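Local coordinates for protein transcription termination factor NusA (Planctomyces limnophilus, PDB 4MTN) that probably takes part in both transcription termination and antitermination, binding the core RNA polymerase and the nascent RNA, at residues Q111-V117 / E151-V157; A134-E140 / R168-A174; A174-R180 / I197-R202; I219-C225 / E246-W250. All coordinates share one frame; numbering follows the deposited sequence.

Contact 1 of 4, residues Q111-V117 / E151-V157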
loop_
_atom_site.group_PDB
_atom_site.type_symbol
_atom_site.label_atom_id
_atom_site.label_comp_id
_atom_site.label_asym_id
_atom_site.label_seq_id
_atom_site.Cartn_x
_atom_site.Cartn_y
_atom_site.Cartn_z
ATOM N N GLN A 111 2.183 -2.655 10.843
ATOM C CA GLN A 111 2.813 -3.457 11.888
ATOM C C GLN A 111 2.315 -4.897 11.896
ATOM O O GLN A 111 1.148 -5.164 11.609
ATOM C CB GLN A 111 2.575 -2.825 13.261
ATOM C CG GLN A 111 3.246 -1.480 13.439
ATOM C CD GLN A 111 4.756 -1.578 13.374
ATOM O OE1 GLN A 111 5.347 -2.543 13.859
ATOM N NE2 GLN A 111 5.388 -0.583 12.764
ATOM N N ILE A 112 3.210 -5.819 12.238
ATOM C CA ILE A 112 2.882 -7.239 12.282
ATOM C C ILE A 112 1.910 -7.559 13.412
ATOM O O ILE A 112 2.110 -7.151 14.555
ATOM C CB ILE A 112 4.151 -8.107 12.450
ATOM C CG1 ILE A 112 4.932 -8.169 11.137
ATOM C CG2 ILE A 112 3.789 -9.516 12.896
ATOM C CD1 ILE A 112 6.131 -9.094 11.186
ATOM N N VAL A 113 0.850 -8.286 13.072
ATOM C CA VAL A 113 -0.103 -8.781 14.055
ATOM C C VAL A 113 -0.280 -10.280 13.835
ATOM O O VAL A 113 -0.259 -10.748 12.698
ATOM C CB VAL A 113 -1.461 -8.045 13.951
ATOM C CG1 VAL A 113 -2.495 -8.672 14.869
ATOM C CG2 VAL A 113 -1.289 -6.572 14.288
ATOM N N SER A 114 -0.435 -11.033 14.919
ATOM C CA SER A 114 -0.571 -12.481 14.822
ATOM C C SER A 114 -1.953 -12.949 15.266
ATOM O O SER A 114 -2.634 -12.272 16.035
ATOM C CB SER A 114 0.507 -13.176 15.655
ATOM O OG SER A 114 0.353 -14.584 15.607
ATOM N N GLY A 115 -2.364 -14.109 14.765
ATOM C CA GLY A 115 -3.650 -14.679 15.120
ATOM C C GLY A 115 -3.823 -16.093 14.601
ATOM O O GLY A 115 -2.871 -16.708 14.119
ATOM N N THR A 116 -5.043 -16.611 14.701
ATOM C CA THR A 116 -5.344 -17.954 14.221
ATOM C C THR A 116 -6.411 -17.924 13.132
ATOM O O THR A 116 -7.381 -17.173 13.220
ATOM C CB THR A 116 -5.818 -18.871 15.364
ATOM O OG1 THR A 116 -6.937 -18.272 16.029
ATOM C CG2 THR A 116 -4.697 -19.094 16.367
ATOM N N VAL A 117 -6.223 -18.747 12.107
ATOM C CA VAL A 117 -7.181 -18.838 11.012
ATOM C C VAL A 117 -8.467 -19.516 11.475
ATOM O O VAL A 117 -8.432 -20.589 12.074
ATOM C CB VAL A 117 -6.595 -19.612 9.815
ATOM C CG1 VAL A 117 -7.643 -19.790 8.728
ATOM C CG2 VAL A 117 -5.368 -18.895 9.269
ATOM N N GLU A 151 -4.772 -22.474 12.850
ATOM C CA GLU A 151 -3.336 -22.443 12.595
ATOM C C GLU A 151 -2.777 -21.042 12.805
ATOM O O GLU A 151 -3.429 -20.049 12.487
ATOM C CB GLU A 151 -3.019 -22.924 11.179
ATOM C CG GLU A 151 -3.238 -24.412 10.956
ATOM C CD GLU A 151 -2.720 -24.880 9.611
ATOM O OE1 GLU A 151 -2.109 -24.062 8.890
ATOM O OE2 GLU A 151 -2.921 -26.066 9.272
ATOM N N ARG A 152 -1.563 -20.972 13.340
ATOM C CA ARG A 152 -0.908 -19.696 13.593
ATOM C C ARG A 152 -0.543 -18.994 12.292
ATOM O O ARG A 152 -0.019 -19.611 11.365
ATOM C CB ARG A 152 0.343 -19.896 14.452
ATOM C CG ARG A 152 0.056 -20.379 15.865
ATOM C CD ARG A 152 -0.681 -19.321 16.670
ATOM N NE ARG A 152 0.140 -18.134 16.892
ATOM C CZ ARG A 152 -0.285 -17.036 17.510
ATOM N NH1 ARG A 152 -1.528 -16.967 17.967
ATOM N NH2 ARG A 152 0.533 -16.004 17.668
ATOM N N ILE A 153 -0.828 -17.700 12.233
ATOM C CA ILE A 153 -0.524 -16.891 11.061
ATOM C C ILE A 153 -0.255 -15.457 11.503
ATOM O O ILE A 153 -0.806 -14.999 12.505
ATOM C CB ILE A 153 -1.681 -16.932 10.030
ATOM C CG1 ILE A 153 -1.291 -16.222 8.731
ATOM C CG2 ILE A 153 -2.950 -16.334 10.619
ATOM C CD1 ILE A 153 -2.403 -16.183 7.702
ATOM N N ARG A 154 0.610 -14.757 10.777
ATOM C CA ARG A 154 0.858 -13.351 11.069
ATOM C C ARG A 154 0.985 -12.522 9.795
ATOM O O ARG A 154 1.396 -13.021 8.746
ATOM C CB ARG A 154 2.110 -13.193 11.934
ATOM C CG ARG A 154 3.387 -13.743 11.331
ATOM C CD ARG A 154 4.556 -13.515 12.276
ATOM N NE ARG A 154 5.814 -14.025 11.741
ATOM C CZ ARG A 154 7.002 -13.795 12.287
ATOM N NH1 ARG A 154 7.098 -13.058 13.385
ATOM N NH2 ARG A 154 8.098 -14.298 11.735
ATOM N N ALA A 155 0.614 -11.249 9.900
ATOM C CA ALA A 155 0.658 -10.325 8.776
ATOM C C ALA A 155 0.646 -8.888 9.285
ATOM O O ALA A 155 0.601 -8.652 10.492
ATOM C CB ALA A 155 -0.514 -10.569 7.838
ATOM N N VAL A 156 0.682 -7.931 8.364
ATOM C CA VAL A 156 0.648 -6.522 8.738
ATOM C C VAL A 156 -0.746 -5.953 8.523
ATOM O O VAL A 156 -1.469 -6.380 7.622
ATOM C CB VAL A 156 1.675 -5.686 7.945
ATOM C CG1 VAL A 156 3.090 -6.106 8.304
ATOM C CG2 VAL A 156 1.434 -5.806 6.448
ATOM N N VAL A 157 -1.130 -4.998 9.362
ATOM C CA VAL A 157 -2.442 -4.384 9.234
ATOM C C VAL A 157 -2.412 -3.386 8.090
ATOM O O VAL A 157 -1.661 -2.412 8.126
ATOM C CB VAL A 157 -2.870 -3.672 10.529
ATOM C CG1 VAL A 157 -4.192 -2.950 10.325
ATOM C CG2 VAL A 157 -2.969 -4.668 11.674
#
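Val113 and Ala155 face each other across two antiparallel strands, exchanging a pair of backbone bonds; Val113 N reaches Ala155 O at 2.6 Å and Ala155 N returns to Val113 O at 3.0 Å. Gly115 and Ile153 repeat the exchange, and one hydrogen bond at each end extends it, Val157 N to Gln111 O and Val117 N to Glu151 O. In an S1 domain, whose OB fold is a closed five-stranded barrel, this pairing of the first and fourth strands completes the circle. Arg154 shows how one side chain can serve two neighbours. Its CB lies 3.5 Å from Val113 O and 4.0 Å from Ser114 CA. CG stands between backbone N and carbonyl carbon (chi1 59°), directing the extended chain toward Ile112, whose CG2 branch CD passes at 4.1 Å; the guanidinium leaves the strand pair for a long, weak ion pair with Glu239. On the other face the side chains are aliphatic: Val113 CG2 meets Val157 CG2 at 3.6 Å, and Val117 CG2 crosses Ile153 CG2 obliquely at 3.8 Å. The seam thus rests on main-chain bonds, one face greasy toward Leu171 and Val127, the other mixed: polar at Ser114, Thr116, Arg152 and Arg154, apolar at Ile112 and Val156.

Contact 2 of 4, residues A134-E140 / R168-A174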
loop_
_atom_site.group_PDB
_atom_site.type_symbol
_atom_site.label_atom_id
_atom_site.label_comp_id
_atom_site.label_asym_id
_atom_site.label_seq_id
_atom_site.Cartn_x
_atom_site.Cartn_y
_atom_site.Cartn_z
ATOM N N ALA A 134 -10.233 -10.456 12.048
ATOM C CA ALA A 134 -9.669 -9.704 10.934
ATOM C C ALA A 134 -9.746 -10.528 9.655
ATOM O O ALA A 134 -9.723 -11.758 9.700
ATOM C CB ALA A 134 -8.233 -9.310 11.230
ATOM N N ILE A 135 -9.843 -9.853 8.514
ATOM C CA ILE A 135 -9.934 -10.556 7.242
ATOM C C ILE A 135 -8.718 -10.302 6.356
ATOM O O ILE A 135 -8.185 -9.191 6.308
ATOM C CB ILE A 135 -11.221 -10.170 6.473
ATOM C CG1 ILE A 135 -11.333 -8.651 6.307
ATOM C CG2 ILE A 135 -12.449 -10.717 7.183
ATOM C CD1 ILE A 135 -10.895 -8.140 4.945
ATOM N N LEU A 136 -8.279 -11.351 5.670
ATOM C CA LEU A 136 -7.210 -11.245 4.688
ATOM C C LEU A 136 -7.766 -11.538 3.295
ATOM O O LEU A 136 -8.059 -12.688 2.970
ATOM C CB LEU A 136 -6.072 -12.209 5.032
ATOM C CG LEU A 136 -4.885 -12.302 4.072
ATOM C CD1 LEU A 136 -4.157 -10.973 3.974
ATOM C CD2 LEU A 136 -3.931 -13.406 4.511
ATOM N N PRO A 137 -7.918 -10.492 2.469
ATOM C CA PRO A 137 -8.467 -10.626 1.115
ATOM C C PRO A 137 -7.478 -11.252 0.132
ATOM O O PRO A 137 -6.282 -11.296 0.417
ATOM C CB PRO A 137 -8.784 -9.181 0.724
ATOM C CG PRO A 137 -7.833 -8.362 1.520
ATOM C CD PRO A 137 -7.647 -9.087 2.821
ATOM N N ARG A 138 -7.987 -11.727 -1.004
ATOM C CA ARG A 138 -7.160 -12.339 -2.045
ATOM C C ARG A 138 -5.991 -11.459 -2.471
ATOM O O ARG A 138 -4.853 -11.922 -2.553
ATOM C CB ARG A 138 -8.006 -12.665 -3.278
ATOM C CG ARG A 138 -8.646 -14.038 -3.269
ATOM C CD ARG A 138 -9.261 -14.348 -4.626
ATOM N NE ARG A 138 -10.312 -13.396 -4.978
ATOM C CZ ARG A 138 -11.595 -13.716 -5.114
ATOM N NH1 ARG A 138 -11.991 -14.969 -4.944
ATOM N NH2 ARG A 138 -12.481 -12.783 -5.435
ATOM N N SER A 139 -6.286 -10.192 -2.745
ATOM C CA SER A 139 -5.295 -9.252 -3.259
ATOM C C SER A 139 -4.100 -9.081 -2.326
ATOM O O SER A 139 -2.993 -8.779 -2.772
ATOM C CB SER A 139 -5.949 -7.892 -3.515
ATOM O OG SER A 139 -6.641 -7.434 -2.367
ATOM N N GLU A 140 -4.331 -9.269 -1.032
ATOM C CA GLU A 140 -3.288 -9.085 -0.027
ATOM C C GLU A 140 -2.597 -10.392 0.366
ATOM O O GLU A 140 -1.774 -10.418 1.281
ATOM C CB GLU A 140 -3.873 -8.404 1.210
ATOM C CG GLU A 140 -4.478 -7.040 0.914
ATOM C CD GLU A 140 -3.567 -6.166 0.066
ATOM O OE1 GLU A 140 -2.362 -6.065 0.383
ATOM O OE2 GLU A 140 -4.057 -5.581 -0.923
ATOM N N ARG A 168 -13.677 -3.337 11.227
ATOM C CA ARG A 168 -13.075 -4.065 10.115
ATOM C C ARG A 168 -11.559 -3.891 10.094
ATOM O O ARG A 168 -11.055 -2.785 9.903
ATOM C CB ARG A 168 -13.674 -3.603 8.784
ATOM C CG ARG A 168 -13.010 -4.206 7.554
ATOM C CD ARG A 168 -13.616 -3.652 6.271
ATOM N NE ARG A 168 -12.949 -4.171 5.081
ATOM C CZ ARG A 168 -13.326 -5.267 4.431
ATOM N NH1 ARG A 168 -14.371 -5.966 4.856
ATOM N NH2 ARG A 168 -12.660 -5.665 3.355
ATOM N N VAL A 169 -10.838 -4.989 10.296
ATOM C CA VAL A 169 -9.381 -4.964 10.244
ATOM C C VAL A 169 -8.875 -5.777 9.056
ATOM O O VAL A 169 -9.015 -6.999 9.026
ATOM C CB VAL A 169 -8.755 -5.514 11.540
ATOM C CG1 VAL A 169 -7.241 -5.395 11.486
ATOM C CG2 VAL A 169 -9.307 -4.777 12.751
ATOM N N VAL A 170 -8.292 -5.090 8.079
ATOM C CA VAL A 170 -7.779 -5.739 6.877
ATOM C C VAL A 170 -6.278 -5.989 6.989
ATOM O O VAL A 170 -5.511 -5.067 7.268
ATOM C CB VAL A 170 -8.058 -4.891 5.621
ATOM C CG1 VAL A 170 -7.515 -5.581 4.377
ATOM C CG2 VAL A 170 -9.548 -4.622 5.483
ATOM N N LEU A 171 -5.857 -7.233 6.775
ATOM C CA LEU A 171 -4.437 -7.552 6.854
ATOM C C LEU A 171 -3.816 -7.711 5.470
ATOM O O LEU A 171 -4.521 -7.722 4.461
ATOM C CB LEU A 171 -4.234 -8.834 7.662
ATOM C CG LEU A 171 -5.047 -8.957 8.952
ATOM C CD1 LEU A 171 -4.951 -10.368 9.509
ATOM C CD2 LEU A 171 -4.583 -7.937 9.982
ATOM N N SER A 172 -2.493 -7.836 5.428
ATOM C CA SER A 172 -1.790 -8.169 4.194
ATOM C C SER A 172 -0.519 -8.965 4.472
ATOM O O SER A 172 0.259 -8.596 5.350
ATOM C CB SER A 172 -1.449 -6.896 3.417
ATOM O OG SER A 172 -0.807 -7.202 2.192
ATOM N N ARG A 173 -0.303 -10.053 3.740
ATOM C CA ARG A 173 1.024 -10.662 3.712
ATOM C C ARG A 173 1.770 -10.260 2.442
ATOM O O ARG A 173 2.950 -10.567 2.281
ATOM C CB ARG A 173 0.931 -12.184 3.811
ATOM C CG ARG A 173 -0.102 -12.682 4.806
ATOM C CD ARG A 173 0.470 -13.772 5.696
ATOM N NE ARG A 173 1.346 -14.686 4.970
ATOM C CZ ARG A 173 2.312 -15.399 5.541
ATOM N NH1 ARG A 173 2.531 -15.295 6.845
ATOM N NH2 ARG A 173 3.067 -16.207 4.809
ATOM N N ALA A 174 1.071 -9.567 1.546
ATOM C CA ALA A 174 1.631 -9.191 0.252
ATOM C C ALA A 174 2.228 -7.786 0.240
ATOM O O ALA A 174 2.887 -7.394 -0.725
ATOM C CB ALA A 174 0.566 -9.310 -0.827
#
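Glu140 and Ser172 meet where the loop after strand 133-137 folds back on the end of strand 167-172, the tight part of this contact. Ser172 OG donates at 2.6 Å to the anti lone pair of Glu140 OE1, the one turned away from OE2. The bend at chi2 (-47°) folds the carboxylate back beside CA, and Glu140 CB lies 3.4 Å from Leu171 O. Glu140 O takes Arg173 N at 2.9 Å and, more weakly, Ala174 N. Leu136 CD2 lies against Arg173 CG at 3.9 Å. Upstream the strands run parallel, as the third and fifth strands of an OB barrel do, with Leu171 N bonded to Ile135 O at 3.1 Å; Ala134 CB packs inward against Leu171 CD1. The solvent side is sparser: the extended, exposed Arg168 offers one guanidinium face to Ile135 CD1, 3.4 Å from NH2. The chemistry implies that Glu140, through its main-chain oxygen and its carboxylate, fastens the loop to the strand end, and the serine bond would probably favour the ionised acid.

Contact 3 of 4, residues A174-R180 / I197-R202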
loop_
_atom_site.group_PDB
_atom_site.type_symbol
_atom_site.label_atom_id
_atom_site.label_comp_id
_atom_site.label_asym_id
_atom_site.label_seq_id
_atom_site.Cartn_x
_atom_site.Cartn_y
_atom_site.Cartn_z
ATOM N N ALA A 174 1.071 -9.567 1.546
ATOM C CA ALA A 174 1.631 -9.191 0.252
ATOM C C ALA A 174 2.228 -7.786 0.240
ATOM O O ALA A 174 2.887 -7.394 -0.725
ATOM C CB ALA A 174 0.566 -9.310 -0.827
ATOM N N HIS A 175 1.996 -7.031 1.308
ATOM C CA HIS A 175 2.453 -5.647 1.371
ATOM C C HIS A 175 3.954 -5.587 1.630
ATOM O O HIS A 175 4.489 -6.413 2.370
ATOM C CB HIS A 175 1.696 -4.880 2.458
ATOM C CG HIS A 175 1.741 -3.391 2.293
ATOM N ND1 HIS A 175 2.799 -2.627 2.735
ATOM C CD2 HIS A 175 0.861 -2.530 1.733
ATOM C CE1 HIS A 175 2.568 -1.356 2.453
ATOM N NE2 HIS A 175 1.399 -1.269 1.847
ATOM N N PRO A 176 4.641 -4.615 1.008
ATOM C CA PRO A 176 6.072 -4.395 1.241
ATOM C C PRO A 176 6.411 -4.255 2.723
ATOM O O PRO A 176 7.459 -4.732 3.155
ATOM C CB PRO A 176 6.347 -3.088 0.497
ATOM C CG PRO A 176 5.356 -3.086 -0.608
ATOM C CD PRO A 176 4.118 -3.740 -0.058
ATOM N N ASP A 177 5.526 -3.626 3.491
ATOM C CA ASP A 177 5.756 -3.422 4.917
ATOM C C ASP A 177 5.941 -4.736 5.671
ATOM O O ASP A 177 6.600 -4.765 6.708
ATOM C CB ASP A 177 4.604 -2.632 5.542
ATOM C CG ASP A 177 4.633 -1.164 5.165
ATOM O OD1 ASP A 177 5.671 -0.700 4.651
ATOM O OD2 ASP A 177 3.617 -0.474 5.390
ATOM N N PHE A 178 5.363 -5.817 5.155
ATOM C CA PHE A 178 5.509 -7.123 5.792
ATOM C C PHE A 178 6.966 -7.573 5.773
ATOM O O PHE A 178 7.482 -8.083 6.768
ATOM C CB PHE A 178 4.631 -8.170 5.103
ATOM C CG PHE A 178 4.515 -9.462 5.868
ATOM C CD1 PHE A 178 4.610 -9.474 7.250
ATOM C CD2 PHE A 178 4.327 -10.662 5.204
ATOM C CE1 PHE A 178 4.508 -10.658 7.956
ATOM C CE2 PHE A 178 4.225 -11.851 5.906
ATOM C CZ PHE A 178 4.317 -11.849 7.283
ATOM N N VAL A 179 7.625 -7.382 4.634
ATOM C CA VAL A 179 9.036 -7.719 4.496
ATOM C C VAL A 179 9.890 -6.833 5.394
ATOM O O VAL A 179 10.816 -7.307 6.055
ATOM C CB VAL A 179 9.508 -7.574 3.036
ATOM C CG1 VAL A 179 11.004 -7.820 2.931
ATOM C CG2 VAL A 179 8.743 -8.527 2.139
ATOM N N ARG A 180 9.561 -5.545 5.413
ATOM C CA ARG A 180 10.290 -4.565 6.211
ATOM C C ARG A 180 10.266 -4.927 7.692
ATOM O O ARG A 180 11.281 -4.830 8.378
ATOM C CB ARG A 180 9.703 -3.167 5.997
ATOM C CG ARG A 180 10.434 -2.063 6.737
ATOM C CD ARG A 180 9.756 -0.717 6.533
ATOM N NE ARG A 180 9.947 -0.192 5.184
ATOM C CZ ARG A 180 10.904 0.667 4.846
ATOM N NH1 ARG A 180 11.761 1.099 5.762
ATOM N NH2 ARG A 180 11.005 1.095 3.595
ATOM N N ILE A 197 16.596 0.726 6.578
ATOM C CA ILE A 197 16.020 0.334 5.298
ATOM C C ILE A 197 15.452 1.563 4.602
ATOM O O ILE A 197 14.446 2.124 5.036
ATOM C CB ILE A 197 14.911 -0.719 5.471
ATOM C CG1 ILE A 197 15.452 -1.947 6.207
ATOM C CG2 ILE A 197 14.334 -1.113 4.124
ATOM C CD1 ILE A 197 14.385 -2.949 6.581
ATOM N N ARG A 198 16.111 1.983 3.527
ATOM C CA ARG A 198 15.735 3.203 2.823
ATOM C C ARG A 198 14.592 3.010 1.829
ATOM O O ARG A 198 13.673 3.827 1.760
ATOM C CB ARG A 198 16.954 3.780 2.104
ATOM C CG ARG A 198 18.129 4.040 3.029
ATOM C CD ARG A 198 17.768 5.050 4.104
ATOM N NE ARG A 198 17.483 6.364 3.535
ATOM C CZ ARG A 198 18.413 7.265 3.239
ATOM N NH1 ARG A 198 19.694 6.996 3.459
ATOM N NH2 ARG A 198 18.064 8.436 2.722
ATOM N N SER A 199 14.648 1.924 1.063
ATOM C CA SER A 199 13.679 1.698 -0.004
ATOM C C SER A 199 13.378 0.218 -0.194
ATOM O O SER A 199 14.237 -0.636 0.027
ATOM C CB SER A 199 14.187 2.301 -1.315
ATOM O OG SER A 199 13.239 2.134 -2.356
ATOM N N LEU A 200 12.152 -0.080 -0.615
ATOM C CA LEU A 200 11.720 -1.461 -0.777
ATOM C C LEU A 200 10.826 -1.632 -2.003
ATOM O O LEU A 200 9.938 -0.817 -2.256
ATOM C CB LEU A 200 10.981 -1.934 0.474
ATOM C CG LEU A 200 11.217 -3.385 0.882
ATOM C CD1 LEU A 200 12.564 -3.504 1.552
ATOM C CD2 LEU A 200 10.126 -3.866 1.807
ATOM N N ALA A 201 11.072 -2.698 -2.759
ATOM C CA ALA A 201 10.269 -3.021 -3.933
ATOM C C ALA A 201 9.932 -4.507 -3.932
ATOM O O ALA A 201 10.828 -5.350 -3.938
ATOM C CB ALA A 201 11.006 -2.643 -5.200
ATOM N N ARG A 202 8.643 -4.834 -3.930
ATOM C CA ARG A 202 8.232 -6.221 -3.748
ATOM C C ARG A 202 7.244 -6.748 -4.786
ATOM O O ARG A 202 6.287 -6.069 -5.159
ATOM C CB ARG A 202 7.622 -6.400 -2.355
ATOM C CG ARG A 202 7.205 -7.830 -2.058
ATOM C CD ARG A 202 6.567 -7.977 -0.690
ATOM N NE ARG A 202 6.467 -9.382 -0.310
ATOM C CZ ARG A 202 5.739 -9.836 0.705
ATOM N NH1 ARG A 202 5.034 -8.993 1.449
ATOM N NH2 ARG A 202 5.712 -11.135 0.971
#
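Val179 CG2 sits over one face of the Arg202 guanidinium, 3.4 Å above its plane, while His175 O lies at the edge and accepts from NH1 at 2.8 Å. That donor stands above the carbonyl plane, and Phe178 N reaches the same oxygen from the opposite face. The Phe178 ring, turned 44° from the guanidinium, has NH1 near its own plane. Arg202 arrives fully extended, and its guanidinium has further partners: NH1 bonds Arg173 O and NH2 forms a salt bridge with Glu243. Ile197 CG2 lies over a face of the Arg180 guanidinium; a bend at chi3 (-72°) lets NH1 donate to Ile197 O at 3.0 Å. Between the arginines, Leu200 CD2 fills in against Val179 CB at 4.0 Å. The helix turn 176-180 crosses strand segment 197-202 at 123°, packing what is probably the N-terminal helix-strand pair of a type II KH fold beside the S1 domain: strand 207-214 lies beneath Val179 and Leu200, helix 297-306 against Ala201, and strand 152-162 touches His175 and Phe178.

Contact 4 of 4, residues I219-C225 / E246-W250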
loop_
_atom_site.group_PDB
_atom_site.type_symbol
_atom_site.label_atom_id
_atom_site.label_comp_id
_atom_site.label_asym_id
_atom_site.label_seq_id
_atom_site.Cartn_x
_atom_site.Cartn_y
_atom_site.Cartn_z
ATOM N N ILE A 219 31.172 1.638 7.582
ATOM C CA ILE A 219 30.414 0.403 7.747
ATOM C C ILE A 219 29.679 0.031 6.462
ATOM O O ILE A 219 29.001 0.865 5.861
ATOM C CB ILE A 219 29.397 0.520 8.903
ATOM C CG1 ILE A 219 30.125 0.609 10.245
ATOM C CG2 ILE A 219 28.430 -0.659 8.899
ATOM C CD1 ILE A 219 29.201 0.604 11.444
ATOM N N ASP A 220 29.823 -1.222 6.045
ATOM C CA ASP A 220 29.130 -1.728 4.867
ATOM C C ASP A 220 27.744 -2.232 5.257
ATOM O O ASP A 220 27.617 -3.258 5.924
ATOM C CB ASP A 220 29.948 -2.840 4.205
ATOM C CG ASP A 220 29.183 -3.560 3.111
ATOM O OD1 ASP A 220 28.386 -2.910 2.400
ATOM O OD2 ASP A 220 29.385 -4.782 2.961
ATOM N N PRO A 221 26.697 -1.509 4.831
ATOM C CA PRO A 221 25.317 -1.799 5.241
ATOM C C PRO A 221 24.798 -3.129 4.702
ATOM O O PRO A 221 24.062 -3.827 5.401
ATOM C CB PRO A 221 24.526 -0.623 4.659
ATOM C CG PRO A 221 25.338 -0.159 3.502
ATOM C CD PRO A 221 26.771 -0.378 3.890
ATOM N N VAL A 222 25.179 -3.476 3.477
ATOM C CA VAL A 222 24.753 -4.737 2.884
ATOM C C VAL A 222 25.376 -5.911 3.626
ATOM O O VAL A 222 24.681 -6.847 4.021
ATOM C CB VAL A 222 25.128 -4.821 1.393
ATOM C CG1 VAL A 222 24.687 -6.155 0.813
ATOM C CG2 VAL A 222 24.502 -3.671 0.625
ATOM N N GLY A 223 26.691 -5.844 3.822
ATOM C CA GLY A 223 27.426 -6.892 4.507
ATOM C C GLY A 223 26.939 -7.136 5.922
ATOM O O GLY A 223 27.032 -8.252 6.434
ATOM N N ALA A 224 26.418 -6.089 6.553
ATOM C CA ALA A 224 25.866 -6.199 7.897
ATOM C C ALA A 224 24.575 -7.012 7.883
ATOM O O ALA A 224 24.308 -7.787 8.802
ATOM C CB ALA A 224 25.622 -4.820 8.488
ATOM N N CYS A 225 23.776 -6.830 6.836
ATOM C CA CYS A 225 22.534 -7.579 6.681
ATOM C C CYS A 225 22.811 -9.028 6.301
ATOM O O CYS A 225 22.132 -9.943 6.765
ATOM C CB CYS A 225 21.637 -6.927 5.627
ATOM S SG CYS A 225 21.064 -5.269 6.058
ATOM N N GLU A 246 16.772 -9.641 -2.366
ATOM C CA GLU A 246 18.038 -9.023 -2.744
ATOM C C GLU A 246 18.290 -7.761 -1.928
ATOM O O GLU A 246 17.513 -6.810 -1.989
ATOM C CB GLU A 246 18.054 -8.682 -4.235
ATOM C CG GLU A 246 17.680 -9.828 -5.154
ATOM C CD GLU A 246 17.555 -9.388 -6.600
ATOM O OE1 GLU A 246 17.906 -8.227 -6.901
ATOM O OE2 GLU A 246 17.104 -10.199 -7.435
ATOM N N VAL A 247 19.377 -7.753 -1.164
ATOM C CA VAL A 247 19.747 -6.576 -0.391
ATOM C C VAL A 247 20.871 -5.818 -1.083
ATOM O O VAL A 247 21.956 -6.360 -1.296
ATOM C CB VAL A 247 20.186 -6.944 1.037
ATOM C CG1 VAL A 247 20.566 -5.693 1.810
ATOM C CG2 VAL A 247 19.080 -7.701 1.751
ATOM N N VAL A 248 20.605 -4.567 -1.443
ATOM C CA VAL A 248 21.611 -3.738 -2.094
ATOM C C VAL A 248 21.892 -2.473 -1.289
ATOM O O VAL A 248 21.253 -2.219 -0.267
ATOM C CB VAL A 248 21.180 -3.348 -3.518
ATOM C CG1 VAL A 248 21.062 -4.589 -4.391
ATOM C CG2 VAL A 248 19.865 -2.588 -3.484
ATOM N N ARG A 249 22.845 -1.677 -1.762
ATOM C CA ARG A 249 23.263 -0.483 -1.040
ATOM C C ARG A 249 22.516 0.750 -1.531
ATOM O O ARG A 249 22.452 1.012 -2.732
ATOM C CB ARG A 249 24.774 -0.274 -1.181
ATOM C CG ARG A 249 25.337 0.816 -0.283
ATOM C CD ARG A 249 26.764 1.175 -0.673
ATOM N NE ARG A 249 27.683 0.051 -0.514
ATOM C CZ ARG A 249 28.565 -0.061 0.474
ATOM N NH1 ARG A 249 28.654 0.887 1.398
ATOM N NH2 ARG A 249 29.362 -1.119 0.537
ATOM N N TRP A 250 21.950 1.503 -0.594
ATOM C CA TRP A 250 21.268 2.747 -0.929
ATOM C C TRP A 250 22.267 3.876 -1.149
ATOM O O TRP A 250 23.291 3.956 -0.472
ATOM C CB TRP A 250 20.277 3.138 0.170
ATOM C CG TRP A 250 19.744 4.533 0.016
ATOM C CD1 TRP A 250 20.228 5.665 0.604
ATOM C CD2 TRP A 250 18.632 4.944 -0.789
ATOM N NE1 TRP A 250 19.486 6.755 0.219
ATOM C CE2 TRP A 250 18.499 6.339 -0.636
ATOM C CE3 TRP A 250 17.734 4.268 -1.622
ATOM C CZ2 TRP A 250 17.506 7.069 -1.285
ATOM C CZ3 TRP A 250 16.748 4.995 -2.264
ATOM C CH2 TRP A 250 16.643 6.382 -2.093
#
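Helix segment 221-225 runs nearly antiparallel to strand 246-249, at 152° with an axis separation of 7.8 Å, and the CA atoms of Val222 and Val248 are the nearest pair. This is part of a type II KH domain: a helix-loop-helix carrying the GXXG sequence links strand 207-214 to 244-249, which lie parallel in one sheet. As in KH domains generally, the first of these helices and this strand probably flank the nucleic-acid groove. Asp220 is the N-cap, its carboxylate accepting weakly from Val222 N and Gly223 N. Its OD1 forms a salt bridge with Arg249 NH2 at 2.8 Å, the two flat groups 17° apart. Arg249 bends at chi3 (-63°) to lay one guanidinium face on Pro221 CD, 3.4 Å from NH1. At the partly positive helix N terminus, the acid is thus also tied to a cation, which probably keeps it ionised. Along the helix, Val222 CG2 rests 3.9 Å from Arg249 CB, while Val247 CG1 meets Val222 CG1 at 4.3 Å and Cys225 CB at 4.2 Å.

How the contacts relate
From the N terminus, contact 1 closes the loop from 117 to 151, and contact 2 opens within it at 134 and closes beyond it at 174, so the two cross. Together they tie the first strand to the fourth and the third to the fifth of the S1 barrel; Val156 O and Ser172 N, probably hydrogen-bonded, join them. Contact 3 begins at the shared Ala174, in series, and closes a helical excursion onto strand 195-203, while Phe178 packs back on contact 1. Contact 4 follows, closing the helix-loop-helix of the KH domain; Trp250 touches Arg198 and Ser199 of contact 3, whereas contacts 1 and 2 lie well clear of it.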